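Local coordinates for protein mRNA interferase RelE (Escherichia coli, PDB 4FXI) that cleaves mRNA in the ribosomal A site with codon specificity, as the toxin of a type II toxin-antitoxin system, and so inhibits translation during starvation, at residues R61-V66 with F74-G79. The protein carries 1 engineered substitution. Numbering follows the deposited sequence.
With SO4 (sulfate ion), chain D.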
loop_
_atom_site.group_PDB
_atom_site.type_symbol
_atom_site.label_atom_id
_atom_site.label_comp_id
_atom_site.label_asym_id
_atom_site.label_seq_id
_atom_site.Cartn_x
_atom_site.Cartn_y
_atom_site.Cartn_z
ATOM N N ARG A 61 -0.724 -3.121 -7.091
ATOM C CA ARG A 61 -0.153 -2.005 -6.347
ATOM C C ARG A 61 -0.635 -2.053 -4.915
ATOM O O ARG A 61 -1.744 -2.508 -4.640
ATOM C CB ARG A 61 -0.615 -0.678 -6.950
ATOM C CG ARG A 61 -0.281 -0.488 -8.413
ATOM C CD ARG A 61 1.214 -0.325 -8.618
ATOM N NE ARG A 61 1.532 -0.064 -10.020
ATOM C CZ ARG A 61 1.858 -1.003 -10.902
ATOM N NH1 ARG A 61 1.920 -2.279 -10.531
ATOM N NH2 ARG A 61 2.130 -0.666 -12.153
ATOM N N LEU A 62 0.192 -1.570 -3.998
ATOM C CA LEU A 62 -0.243 -1.393 -2.623
ATOM C C LEU A 62 -0.120 0.087 -2.284
ATOM O O LEU A 62 0.905 0.713 -2.563
ATOM C CB LEU A 62 0.579 -2.278 -1.653
ATOM C CG LEU A 62 0.172 -2.234 -0.175
ATOM C CD1 LEU A 62 0.399 -3.593 0.497
ATOM C CD2 LEU A 62 0.904 -1.140 0.623
ATOM N N VAL A 63 -1.168 0.649 -1.691
ATOM C CA VAL A 63 -1.119 2.028 -1.258
ATOM C C VAL A 63 -1.157 2.100 0.265
ATOM O O VAL A 63 -1.976 1.454 0.906
ATOM C CB VAL A 63 -2.290 2.848 -1.849
ATOM C CG1 VAL A 63 -2.219 4.284 -1.367
ATOM C CG2 VAL A 63 -2.253 2.790 -3.384
ATOM N N TYR A 64 -0.262 2.885 0.854
ATOM C CA TYR A 64 -0.242 3.002 2.301
ATOM C C TYR A 64 -0.107 4.438 2.759
ATOM O O TYR A 64 0.437 5.273 2.044
ATOM C CB TYR A 64 0.869 2.135 2.920
ATOM C CG TYR A 64 2.294 2.512 2.525
ATOM C CD1 TYR A 64 3.026 3.455 3.249
ATOM C CD2 TYR A 64 2.915 1.893 1.447
ATOM C CE1 TYR A 64 4.336 3.788 2.885
ATOM C CE2 TYR A 64 4.221 2.208 1.086
ATOM C CZ TYR A 64 4.919 3.161 1.797
ATOM O OH TYR A 64 6.215 3.453 1.422
ATOM N N GLN A 65 -0.599 4.698 3.965
ATOM C CA GLN A 65 -0.501 6.006 4.596
ATOM C C GLN A 65 0.489 5.917 5.750
ATOM O O GLN A 65 0.417 4.993 6.553
ATOM C CB GLN A 65 -1.881 6.393 5.133
ATOM C CG GLN A 65 -1.956 7.743 5.800
ATOM C CD GLN A 65 -3.339 8.016 6.384
ATOM O OE1 GLN A 65 -3.943 7.151 7.015
ATOM N NE2 GLN A 65 -3.842 9.210 6.167
ATOM N N VAL A 66 1.418 6.864 5.848
ATOM C CA VAL A 66 2.304 6.877 7.014
ATOM C C VAL A 66 1.726 7.747 8.126
ATOM O O VAL A 66 1.410 8.912 7.906
ATOM C CB VAL A 66 3.694 7.370 6.644
ATOM C CG1 VAL A 66 4.565 7.458 7.892
ATOM C CG2 VAL A 66 4.312 6.422 5.617
ATOM N N PHE A 74 -0.061 2.344 7.467
ATOM C CA PHE A 74 -1.461 1.948 7.357
ATOM C C PHE A 74 -1.768 1.574 5.919
ATOM O O PHE A 74 -1.819 2.432 5.040
ATOM C CB PHE A 74 -2.348 3.111 7.823
ATOM C CG PHE A 74 -3.818 2.807 7.807
ATOM C CD1 PHE A 74 -4.336 1.740 8.522
ATOM C CD2 PHE A 74 -4.691 3.612 7.092
ATOM C CE1 PHE A 74 -5.697 1.471 8.509
ATOM C CE2 PHE A 74 -6.053 3.339 7.075
ATOM C CZ PHE A 74 -6.552 2.268 7.786
ATOM N N VAL A 75 -1.945 0.286 5.660
ATOM C CA VAL A 75 -2.236 -0.158 4.301
ATOM C C VAL A 75 -3.701 0.123 3.986
ATOM O O VAL A 75 -4.577 -0.414 4.642
ATOM C CB VAL A 75 -1.968 -1.657 4.137
ATOM C CG1 VAL A 75 -2.336 -2.113 2.709
ATOM C CG2 VAL A 75 -0.495 -1.956 4.436
ATOM N N ILE A 76 -3.969 0.968 2.992
ATOM C CA ILE A 76 -5.359 1.345 2.695
ATOM C C ILE A 76 -5.966 0.681 1.461
ATOM O O ILE A 76 -7.190 0.573 1.346
ATOM C CB ILE A 76 -5.488 2.847 2.507
ATOM C CG1 ILE A 76 -4.572 3.295 1.392
ATOM C CG2 ILE A 76 -5.098 3.572 3.764
ATOM C CD1 ILE A 76 -4.429 4.762 1.348
ATOM N N SER A 77 -5.125 0.243 0.534
ATOM C CA SER A 77 -5.622 -0.275 -0.726
ATOM C C SER A 77 -4.610 -1.205 -1.391
ATOM O O SER A 77 -3.426 -0.871 -1.511
ATOM C CB SER A 77 -5.956 0.887 -1.671
ATOM O OG SER A 77 -6.565 0.412 -2.861
ATOM N N VAL A 78 -5.069 -2.384 -1.804
ATOM C CA VAL A 78 -4.248 -3.243 -2.655
ATOM C C VAL A 78 -5.078 -3.800 -3.812
ATOM O O VAL A 78 -6.134 -4.411 -3.607
ATOM C CB VAL A 78 -3.449 -4.333 -1.864
ATOM C CG1 VAL A 78 -3.744 -4.269 -0.388
ATOM C CG2 VAL A 78 -3.678 -5.729 -2.430
ATOM N N GLY A 79 -4.614 -3.533 -5.029
ATOM C CA GLY A 79 -5.355 -3.875 -6.230
ATOM C C GLY A 79 -4.668 -3.412 -7.503
ATOM O O GLY A 79 -3.468 -3.159 -7.503
HETATM S S SO4 D . 1.315 3.242 -11.758
HETATM O O1 SO4 D . 2.558 4.007 -11.737
HETATM O O2 SO4 D . 0.188 4.155 -11.938
HETATM O O3 SO4 D . 1.349 2.273 -12.851
HETATM O O4 SO4 D . 1.156 2.530 -10.494
#
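V63 and I76 meet where the two antiparallel strands of this hairpin slip by one residue. The carbonyl of V63 serves two successive amides: I76 N reaches V63 O at 2.9 Å, while S77 N makes only a weak, long bond to the same oxygen. In this classic beta bulge I76 and S77 both face V63, and V63 N in turn donates to S77 O in an almost straight bond of 2.7 Å.

The extra residue, I76, can be followed outward. Its CB passes near V63 O; CG1, held between the backbone N and the carbonyl carbon (chi1 58°), lies 3.2 Å from V63 O; and CD1 ends 3.5 Å from V63 CG1. The apolar, branched chain suits this buried spot, where it packs obliquely against V63 and also touches A90 and I94 of helix 85-94.

In the four-stranded RelE/ParE-type sheet these are the two central strands, 60-67 lying against 52-54 and 72-78 against the parallel strand 4-7. On the face away from helix 85-94, L62 and V75 pack at about a right angle, L62 CD1 touching V75 CG1 at 3.8 Å; compact aliphatic residues fit here because the face is buried.

Toward the hairpin turn, Q65 brings OE1 to 3.6 Å from F74 CD2, the amide and ring planes 35° apart; a long amide suits this partly exposed position. At the other end, R61 and G79 form a hydrogen-bonded pair, and the long R61 chain, bent at chi2 (-69°), leads away from the sheet. NE donates to O4 of a sulfate, probably from the crystallisation liquor, at 2.7 Å and NH2 to O3, the guanidinium edge gripping an anion that K54 and Y87 also bind, consistent with the inferred role of R61 in stabilising the transition state.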